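Tannase (Fusobacterium nucleatum subsp. nucleatum ATCC 25586, PDB 6YQ4) hydrolyses gallotannins as a bacterial tannase, helping to detoxify them, and probably works as a serine hydrolase of the alpha/beta type that also binds magnesium. Local coordinates at residues 205-210 with 474-479; 216-221 with 270-275; 436-441 with 466-471. All coordinates share one frame; numbering follows the deposited sequence.

Interaction 1 of 3, residues 205-210 with 474-479; sequences AYCPIT and QGHGGD
His476 lies against Cys207 and Ile209. Cys207 SG sits over one face of the His476 imidazole, 3.8 Å from the ring centroid and 28° off the normal, displaced toward the rim at CE1. Ile209 CD1 approaches obliquely and ends 3.8 Å from His476 CE1. With CG roughly anti to the backbone N (chi1 -152°), the imidazole is carried back under the sulfur. Its nitrogens are both taken elsewhere, ND1 by Asp444 OD2 and NE2 by Ser166 OG, which fixes the ring's rotation.

Gly477 passes its carbonyl O beside Tyr206, 3.6 Å from CB. Next, Gly478 lays its CA on a face of the Tyr206 ring, 3.9 Å from the centroid, as a CH-pi contact. The backbone N of Asp479 continues 3.4 Å above the plane of the Tyr206 ring, over its centre. The Asp479 carboxylate stands nearly perpendicular to the phenol (planes 84° apart), with OD2 3.3 Å from Tyr206 CE1 and hydrogen-bonded to Asn163 ND2. Tyr206 OH bonds Asp481 OD2.

A loop carrying a buried histidine that is bonded to both a serine and an aspartate, set against the C-terminal end of an inner strand of the sheet, is consistent with the Ser-His-Asp catalytic triad of an alpha/beta hydrolase.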
loop_
_atom_site.group_PDB
_atom_site.type_symbol
_atom_site.label_atom_id
_atom_site.label_comp_id
_atom_site.label_asym_id
_atom_site.label_seq_id
_atom_site.Cartn_x
_atom_site.Cartn_y
_atom_site.Cartn_z
ATOM N N ALA A 205 -0.213 5.766 3.082
ATOM C CA ALA A 205 -0.210 4.737 2.042
ATOM C C ALA A 205 0.011 5.396 0.690
ATOM O O ALA A 205 -0.862 6.123 0.202
ATOM C CB ALA A 205 -1.510 3.933 2.017
ATOM N N TYR A 206 1.169 5.133 0.090
ATOM C CA TYR A 206 1.467 5.544 -1.275
ATOM C C TYR A 206 1.045 4.435 -2.216
ATOM O O TYR A 206 1.385 3.273 -1.994
ATOM C CB TYR A 206 2.956 5.826 -1.465
ATOM C CG TYR A 206 3.464 6.983 -0.646
ATOM C CD1 TYR A 206 3.916 6.789 0.651
ATOM C CD2 TYR A 206 3.476 8.279 -1.169
ATOM C CE1 TYR A 206 4.375 7.850 1.402
ATOM C CE2 TYR A 206 3.936 9.352 -0.433
ATOM C CZ TYR A 206 4.379 9.128 0.846
ATOM O OH TYR A 206 4.849 10.170 1.568
ATOM N N CYS A 207 0.305 4.805 -3.256
ATOM C CA CYS A 207 -0.164 3.975 -4.358
ATOM C C CYS A 207 -0.546 2.571 -3.907
ATOM O O CYS A 207 -0.041 1.598 -4.471
ATOM C CB CYS A 207 0.896 3.931 -5.456
ATOM S SG CYS A 207 2.611 3.522 -4.941
ATOM N N PRO A 208 -1.416 2.415 -2.905
ATOM C CA PRO A 208 -1.688 1.069 -2.383
ATOM C C PRO A 208 -2.222 0.156 -3.476
ATOM O O PRO A 208 -3.119 0.526 -4.230
ATOM C CB PRO A 208 -2.749 1.301 -1.295
ATOM C CG PRO A 208 -3.369 2.637 -1.612
ATOM C CD PRO A 208 -2.285 3.443 -2.296
ATOM N N ILE A 209 -1.669 -1.049 -3.552
ATOM C CA ILE A 209 -2.196 -2.073 -4.447
ATOM C C ILE A 209 -3.121 -2.959 -3.624
ATOM O O ILE A 209 -2.699 -4.035 -3.176
ATOM C CB ILE A 209 -1.063 -2.898 -5.113
ATOM C CG1 ILE A 209 -0.023 -2.001 -5.795
ATOM C CG2 ILE A 209 -1.587 -3.934 -6.109
ATOM C CD1 ILE A 209 -0.568 -1.089 -6.838
ATOM N N THR A 210 -4.369 -2.507 -3.390
ATOM C CA THR A 210 -5.402 -3.232 -2.624
ATOM C C THR A 210 -6.634 -3.549 -3.452
ATOM O O THR A 210 -6.681 -3.316 -4.667
ATOM C CB THR A 210 -5.962 -2.470 -1.415
ATOM O OG1 THR A 210 -6.063 -1.054 -1.680
ATOM C CG2 THR A 210 -5.267 -2.802 -0.151
ATOM N N GLN A 474 3.196 12.253 -11.543
ATOM C CA GLN A 474 3.810 11.319 -10.609
ATOM C C GLN A 474 3.378 9.901 -10.959
ATOM O O GLN A 474 2.180 9.616 -11.056
ATOM C CB GLN A 474 3.418 11.668 -9.165
ATOM C CG GLN A 474 3.768 10.605 -8.126
ATOM C CD GLN A 474 5.272 10.462 -7.955
ATOM O OE1 GLN A 474 5.959 11.430 -7.610
ATOM N NE2 GLN A 474 5.796 9.251 -8.207
ATOM N N GLY A 475 4.349 9.024 -11.175
ATOM C CA GLY A 475 4.093 7.626 -11.421
ATOM C C GLY A 475 4.145 6.821 -10.143
ATOM O O GLY A 475 4.023 7.359 -9.031
ATOM N N HIS A 476 4.347 5.506 -10.308
ATOM C CA HIS A 476 4.417 4.607 -9.167
ATOM C C HIS A 476 5.621 4.960 -8.301
ATOM O O HIS A 476 6.703 5.260 -8.809
ATOM C CB HIS A 476 4.497 3.153 -9.642
ATOM C CG HIS A 476 3.920 2.152 -8.683
ATOM N ND1 HIS A 476 2.614 2.201 -8.243
ATOM C CD2 HIS A 476 4.474 1.069 -8.087
ATOM C CE1 HIS A 476 2.386 1.188 -7.424
ATOM N NE2 HIS A 476 3.495 0.477 -7.326
ATOM N N GLY A 477 5.410 4.973 -6.990
ATOM C CA GLY A 477 6.475 5.278 -6.052
ATOM C C GLY A 477 5.915 5.830 -4.756
ATOM O O GLY A 477 4.719 6.032 -4.601
ATOM N N GLY A 478 6.823 6.062 -3.812
ATOM C CA GLY A 478 6.448 6.575 -2.511
ATOM C C GLY A 478 7.562 7.439 -1.961
ATOM O O GLY A 478 8.666 7.484 -2.506
ATOM N N ASP A 479 7.239 8.149 -0.881
ATOM C CA ASP A 479 8.211 8.927 -0.103
ATOM C C ASP A 479 8.855 10.032 -0.927
ATOM O O ASP A 479 9.994 10.417 -0.663
ATOM C CB ASP A 479 9.305 8.032 0.503
ATOM C CG ASP A 479 8.764 7.052 1.527
ATOM O OD1 ASP A 479 9.550 6.196 1.978
ATOM O OD2 ASP A 479 7.565 7.138 1.897
#

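Interaction 2 of 3, residues 216-221 with 270-275; sequences DSAYEW and TLFPIY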
loop_
_atom_site.group_PDB
_atom_site.type_symbol
_atom_site.label_atom_id
_atom_site.label_comp_id
_atom_site.label_asym_id
_atom_site.label_seq_id
_atom_site.Cartn_x
_atom_site.Cartn_y
_atom_site.Cartn_z
ATOM N N ASP A 216 -9.294 -5.745 -11.226
ATOM C CA ASP A 216 -9.331 -6.059 -12.659
ATOM C C ASP A 216 -10.442 -5.310 -13.398
ATOM O O ASP A 216 -10.215 -4.764 -14.486
ATOM C CB ASP A 216 -9.507 -7.561 -12.865
ATOM C CG ASP A 216 -8.226 -8.330 -12.632
ATOM O OD1 ASP A 216 -7.147 -7.839 -13.054
ATOM O OD2 ASP A 216 -8.306 -9.420 -12.021
ATOM N N SER A 217 -11.673 -5.351 -12.872
ATOM C CA SER A 217 -12.766 -4.615 -13.504
ATOM C C SER A 217 -12.511 -3.117 -13.474
ATOM O O SER A 217 -12.814 -2.406 -14.442
ATOM C CB SER A 217 -14.096 -4.936 -12.817
ATOM O OG SER A 217 -14.035 -4.611 -11.436
ATOM N N ALA A 218 -11.966 -2.612 -12.371
ATOM C CA ALA A 218 -11.706 -1.185 -12.289
ATOM C C ALA A 218 -10.656 -0.772 -13.307
ATOM O O ALA A 218 -10.758 0.303 -13.918
ATOM C CB ALA A 218 -11.283 -0.803 -10.870
ATOM N N TYR A 219 -9.658 -1.626 -13.529
ATOM C CA TYR A 219 -8.577 -1.282 -14.454
ATOM C C TYR A 219 -9.067 -1.249 -15.898
ATOM O O TYR A 219 -8.615 -0.418 -16.691
ATOM C CB TYR A 219 -7.437 -2.280 -14.297
ATOM C CG TYR A 219 -6.104 -1.815 -14.856
ATOM C CD1 TYR A 219 -5.744 -2.119 -16.162
ATOM C CD2 TYR A 219 -5.233 -1.049 -14.095
ATOM C CE1 TYR A 219 -4.514 -1.701 -16.687
ATOM C CE2 TYR A 219 -4.003 -0.627 -14.603
ATOM C CZ TYR A 219 -3.651 -0.966 -15.909
ATOM O OH TYR A 219 -2.445 -0.564 -16.446
ATOM N N GLU A 220 -10.011 -2.114 -16.244
ATOM C CA GLU A 220 -10.577 -2.126 -17.580
ATOM C C GLU A 220 -11.662 -1.073 -17.759
ATOM O O GLU A 220 -11.820 -0.534 -18.855
ATOM C CB GLU A 220 -11.113 -3.528 -17.872
ATOM C CG GLU A 220 -9.987 -4.566 -17.927
ATOM C CD GLU A 220 -8.801 -4.071 -18.749
ATOM O OE1 GLU A 220 -7.651 -4.273 -18.318
ATOM O OE2 GLU A 220 -9.018 -3.478 -19.837
ATOM N N TRP A 221 -12.430 -0.779 -16.712
ATOM C CA TRP A 221 -13.292 0.393 -16.746
ATOM C C TRP A 221 -12.497 1.645 -17.118
ATOM O O TRP A 221 -12.844 2.358 -18.065
ATOM C CB TRP A 221 -13.988 0.559 -15.397
ATOM C CG TRP A 221 -14.781 1.803 -15.344
ATOM C CD1 TRP A 221 -15.957 2.052 -15.977
ATOM C CD2 TRP A 221 -14.435 2.993 -14.643
ATOM N NE1 TRP A 221 -16.377 3.336 -15.711
ATOM C CE2 TRP A 221 -15.453 3.936 -14.897
ATOM C CE3 TRP A 221 -13.348 3.366 -13.850
ATOM C CZ2 TRP A 221 -15.430 5.216 -14.360
ATOM C CZ3 TRP A 221 -13.334 4.642 -13.317
ATOM C CH2 TRP A 221 -14.368 5.550 -13.571
ATOM N N THR A 270 -17.548 -4.076 -18.276
ATOM C CA THR A 270 -18.949 -4.393 -18.041
ATOM C C THR A 270 -19.272 -4.709 -16.582
ATOM O O THR A 270 -20.374 -4.403 -16.121
ATOM C CB THR A 270 -19.320 -5.560 -18.960
ATOM O OG1 THR A 270 -19.586 -5.054 -20.270
ATOM C CG2 THR A 270 -20.511 -6.325 -18.474
ATOM N N LEU A 271 -18.305 -5.282 -15.844
ATOM C CA LEU A 271 -18.508 -5.781 -14.484
ATOM C C LEU A 271 -18.263 -4.745 -13.383
ATOM O O LEU A 271 -18.697 -4.960 -12.244
ATOM C CB LEU A 271 -17.593 -6.980 -14.233
ATOM C CG LEU A 271 -18.150 -8.371 -14.573
ATOM C CD1 LEU A 271 -18.679 -8.450 -15.990
ATOM C CD2 LEU A 271 -17.084 -9.405 -14.358
ATOM N N PHE A 272 -17.575 -3.646 -13.669
ATOM C CA PHE A 272 -17.262 -2.684 -12.615
ATOM C C PHE A 272 -18.485 -1.917 -12.079
ATOM O O PHE A 272 -18.593 -1.737 -10.859
ATOM C CB PHE A 272 -16.205 -1.702 -13.117
ATOM C CG PHE A 272 -15.688 -0.763 -12.057
ATOM C CD1 PHE A 272 -15.026 -1.254 -10.928
ATOM C CD2 PHE A 272 -15.868 0.620 -12.187
ATOM C CE1 PHE A 272 -14.541 -0.375 -9.948
ATOM C CE2 PHE A 272 -15.381 1.497 -11.219
ATOM C CZ PHE A 272 -14.718 0.997 -10.098
ATOM N N PRO A 273 -19.423 -1.455 -12.927
ATOM C CA PRO A 273 -20.596 -0.745 -12.381
ATOM C C PRO A 273 -21.417 -1.559 -11.397
ATOM O O PRO A 273 -21.943 -0.993 -10.430
ATOM C CB PRO A 273 -21.404 -0.392 -13.640
ATOM C CG PRO A 273 -20.376 -0.292 -14.722
ATOM C CD PRO A 273 -19.427 -1.423 -14.405
ATOM N N ILE A 274 -21.564 -2.868 -11.620
ATOM C CA ILE A 274 -22.290 -3.686 -10.656
ATOM C C ILE A 274 -21.580 -3.646 -9.312
ATOM O O ILE A 274 -22.219 -3.611 -8.252
ATOM C CB ILE A 274 -22.447 -5.135 -11.161
ATOM C CG1 ILE A 274 -22.569 -5.192 -12.700
ATOM C CG2 ILE A 274 -23.638 -5.784 -10.475
ATOM C CD1 ILE A 274 -22.574 -6.618 -13.321
ATOM N N TYR A 275 -20.247 -3.619 -9.329
ATOM C CA TYR A 275 -19.527 -3.644 -8.064
ATOM C C TYR A 275 -19.534 -2.273 -7.406
ATOM O O TYR A 275 -19.878 -2.145 -6.227
ATOM C CB TYR A 275 -18.096 -4.134 -8.249
ATOM C CG TYR A 275 -17.229 -3.815 -7.034
ATOM C CD1 TYR A 275 -17.464 -4.432 -5.793
ATOM C CD2 TYR A 275 -16.197 -2.871 -7.115
ATOM C CE1 TYR A 275 -16.675 -4.140 -4.682
ATOM C CE2 TYR A 275 -15.414 -2.561 -6.016
ATOM C CZ TYR A 275 -15.648 -3.195 -4.807
ATOM O OH TYR A 275 -14.867 -2.849 -3.727
#
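Phe272 has the largest share of the buried surface, with Ser217 and Trp221 next, and the three mark where two helices cross. The axes of 216-221 and 270-275 approach to 7.9 Å and their N-to-C directions differ by 118°. The backbones come nearest at Ser217 and Phe272, whose CA atoms are 5.0 Å apart, a spacing that the small serine side chain permits.

Phe272 projects into the other helix with CG anti to its backbone N (chi1 -173°), and its ring is met along CD1-CE1 by Ser217 and Ala218 and at CD2 by Trp221. Phe272 CD1 has Ser217 OG at 3.5 Å, near the ring plane and at the edge. One face of the Phe272 ring receives the backbone of Ala218 as a CH-pi contact, the CA lying 3.9 Å from the centroid and displaced toward the rim, while Ala218 CB reaches Phe272 CE1 at 3.4 Å. On the same side of the phenyl plane as Ala218, Phe272 CD2 lies over a face of the Trp221 indole, 3.5 Å from CG. The phenyl and the five-membered ring of Trp221 meet obliquely, with planes at 32°.

Helix 450-461 joins this cluster through Ala450, Ile451 and Ile454, and Phe299 also touches Phe272. No hydrogen bond links the two segments. Trp221 NE1 instead donates to Gly295 O, and Ser217 OG makes a weak bond to Asn214 O within its own helix turn. Cohesion between the helices therefore rests on shape and apolar contact, with polar groups directed to other partners.

Interaction 3 of 3, residues 436-441 with 466-471; sequences WRIRHG and VNFAAP
Trp436 and Val466 pair in two parallel strands, those of a beta-alpha-beta crossover whose connecting element is helix 450-461. Strands 436-439 and 466-469 run 8° apart. Asn467 N donates to Trp436 O at 2.8 Å, and Asn467 O accepts from Ile438 N; a weak bond from Ala469 N to Ile438 O follows, then one from His440 N to Ala469 O. On the face bearing Ile438 and Phe468, Ile438 CG2 touches Phe468 CD1 at 3.5 Å, and helix 450-461 packs there through Leu455 and Leu459.

Arg439 occupies the opposite face. From CB the chain turns at CG (chi2 -57°), folding back across strand 466-469 instead of extending away. Arg439 CD then meets Pro471 CG at 3.8 Å and also lies near Ala469 O. Arg439 NE has Ala469 CB at 3.6 Å, and this methyl continues under one face of the guanidinium, 3.5 Å from Arg439 CZ. The opposite guanidinium face carries the guanidinium of Arg437, CZ over CZ and offset; Arg437 NH2 forms a salt bridge with Asp481 OD1, which probably eases the proximity of two positive groups.

At the tip, Arg439 NH1 is bonded in the guanidinium plane to Ile438 O at 2.9 Å and close to that plane to Asn467 OD1. A weak bond from Arg439 NH1 to Asn467 O adds a hold on the backbone. Arg439 NH2 completes an end-on grip on the same amide oxygen: Asn467 OD1 accepts from Arg439 NH1 at 3.0 Å and from Arg439 NH2 at 2.9 Å, both reaching it from one face of the amide plane.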
loop_
_atom_site.group_PDB
_atom_site.type_symbol
_atom_site.label_atom_id
_atom_site.label_comp_id
_atom_site.label_asym_id
_atom_site.label_seq_id
_atom_site.Cartn_x
_atom_site.Cartn_y
_atom_site.Cartn_z
ATOM N N TRP A 436 -5.683 9.205 7.892
ATOM C CA TRP A 436 -5.318 8.466 6.684
ATOM C C TRP A 436 -4.782 9.448 5.662
ATOM O O TRP A 436 -5.457 10.427 5.340
ATOM C CB TRP A 436 -6.525 7.719 6.071
ATOM C CG TRP A 436 -7.141 6.734 7.025
ATOM C CD1 TRP A 436 -7.855 7.014 8.172
ATOM C CD2 TRP A 436 -7.071 5.314 6.934
ATOM N NE1 TRP A 436 -8.221 5.845 8.795
ATOM C CE2 TRP A 436 -7.746 4.788 8.052
ATOM C CE3 TRP A 436 -6.483 4.427 6.016
ATOM C CZ2 TRP A 436 -7.876 3.415 8.261
ATOM C CZ3 TRP A 436 -6.632 3.070 6.221
ATOM C CH2 TRP A 436 -7.309 2.574 7.337
ATOM N N ARG A 437 -3.578 9.185 5.156
ATOM C CA ARG A 437 -3.000 9.951 4.058
ATOM C C ARG A 437 -2.737 8.985 2.907
ATOM O O ARG A 437 -2.027 7.985 3.075
ATOM C CB ARG A 437 -1.718 10.677 4.485
ATOM C CG ARG A 437 -1.234 11.696 3.464
ATOM C CD ARG A 437 0.143 12.149 3.817
ATOM N NE ARG A 437 0.620 13.282 3.024
ATOM C CZ ARG A 437 1.565 13.202 2.089
ATOM N NH1 ARG A 437 2.124 12.020 1.778
ATOM N NH2 ARG A 437 1.945 14.301 1.449
ATOM N N ILE A 438 -3.318 9.284 1.751
ATOM C CA ILE A 438 -3.350 8.388 0.604
ATOM C C ILE A 438 -2.894 9.193 -0.604
ATOM O O ILE A 438 -3.343 10.329 -0.803
ATOM C CB ILE A 438 -4.761 7.798 0.388
ATOM C CG1 ILE A 438 -5.160 6.866 1.526
ATOM C CG2 ILE A 438 -4.864 7.043 -0.891
ATOM C CD1 ILE A 438 -6.650 6.517 1.496
ATOM N N ARG A 439 -1.960 8.634 -1.370
ATOM C CA ARG A 439 -1.407 9.287 -2.547
ATOM C C ARG A 439 -1.439 8.294 -3.682
ATOM O O ARG A 439 -1.012 7.147 -3.512
ATOM C CB ARG A 439 0.042 9.765 -2.333
ATOM C CG ARG A 439 0.224 11.031 -1.466
ATOM C CD ARG A 439 -0.556 12.234 -2.028
ATOM N NE ARG A 439 -0.482 13.435 -1.183
ATOM C CZ ARG A 439 -1.348 13.731 -0.207
ATOM N NH1 ARG A 439 -2.365 12.916 0.070
ATOM N NH2 ARG A 439 -1.211 14.856 0.485
ATOM N N HIS A 440 -1.917 8.722 -4.842
ATOM C CA HIS A 440 -1.771 7.910 -6.050
ATOM C C HIS A 440 -1.500 8.849 -7.207
ATOM O O HIS A 440 -2.325 9.719 -7.495
ATOM C CB HIS A 440 -3.015 7.063 -6.320
ATOM C CG HIS A 440 -2.880 6.179 -7.517
ATOM N ND1 HIS A 440 -2.493 4.858 -7.429
ATOM C CD2 HIS A 440 -3.046 6.436 -8.837
ATOM C CE1 HIS A 440 -2.446 4.334 -8.640
ATOM N NE2 HIS A 440 -2.777 5.271 -9.513
ATOM N N GLY A 441 -0.363 8.673 -7.872
ATOM C CA GLY A 441 0.070 9.649 -8.858
ATOM C C GLY A 441 -0.813 9.679 -10.098
ATOM O O GLY A 441 -1.324 8.656 -10.561
ATOM N N VAL A 466 -9.422 11.981 6.167
ATOM C CA VAL A 466 -8.729 11.430 5.015
ATOM C C VAL A 466 -8.068 12.548 4.222
ATOM O O VAL A 466 -8.738 13.497 3.813
ATOM C CB VAL A 466 -9.695 10.647 4.115
ATOM C CG1 VAL A 466 -9.025 10.280 2.809
ATOM C CG2 VAL A 466 -10.207 9.395 4.838
ATOM N N ASN A 467 -6.763 12.411 3.951
ATOM C CA ASN A 467 -6.009 13.351 3.115
ATOM C C ASN A 467 -5.562 12.608 1.849
ATOM O O ASN A 467 -4.576 11.862 1.872
ATOM C CB ASN A 467 -4.823 13.928 3.893
ATOM C CG ASN A 467 -4.085 15.022 3.131
ATOM O OD1 ASN A 467 -3.745 14.865 1.964
ATOM N ND2 ASN A 467 -3.808 16.117 3.805
ATOM N N PHE A 468 -6.281 12.846 0.739
ATOM C CA PHE A 468 -6.152 12.124 -0.521
ATOM C C PHE A 468 -5.900 13.101 -1.652
ATOM O O PHE A 468 -6.531 14.159 -1.724
ATOM C CB PHE A 468 -7.400 11.312 -0.833
ATOM C CG PHE A 468 -7.375 10.621 -2.195
ATOM C CD1 PHE A 468 -6.399 9.707 -2.512
ATOM C CD2 PHE A 468 -8.369 10.856 -3.124
ATOM C CE1 PHE A 468 -6.392 9.052 -3.750
ATOM C CE2 PHE A 468 -8.361 10.202 -4.381
ATOM C CZ PHE A 468 -7.367 9.303 -4.689
ATOM N N ALA A 469 -5.002 12.711 -2.550
ATOM C CA ALA A 469 -4.430 13.568 -3.576
ATOM C C ALA A 469 -3.801 12.681 -4.646
ATOM O O ALA A 469 -3.226 11.630 -4.343
ATOM C CB ALA A 469 -3.371 14.510 -2.989
ATOM N N ALA A 470 -3.905 13.123 -5.897
ATOM C CA ALA A 470 -3.231 12.491 -7.033
ATOM C C ALA A 470 -2.205 13.483 -7.554
ATOM O O ALA A 470 -2.517 14.324 -8.406
ATOM C CB ALA A 470 -4.221 12.092 -8.121
ATOM N N PRO A 471 -0.975 13.439 -7.051
ATOM C CA PRO A 471 0.032 14.430 -7.454
ATOM C C PRO A 471 0.344 14.348 -8.946
ATOM O O PRO A 471 0.592 13.272 -9.490
ATOM C CB PRO A 471 1.251 14.056 -6.603
ATOM C CG PRO A 471 0.706 13.203 -5.493
ATOM C CD PRO A 471 -0.457 12.480 -6.062
#

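Following the chain from the N terminus, a loop opened at the end of strand 202-206 is closed by interaction 1, whose segments are 264 residues apart at their nearest ends, just before the final helix 482-493. Interactions 2 and 3 both nest inside it, in series: 216-221, in the helix just after that strand, meets 270-275, and only later do 436-441 and 466-471 pair. None cross. Interactions 1 and 3 touch, their centres about 9 Å apart, because strands 202-206 and 435-439 are neighbours: Cys207 N lies 2.7 Å from Arg439 O, probably hydrogen-bonded. Interaction 2, centred about 21 Å from interaction 1, joins helices 212-223 and 259-279 outside the sheet.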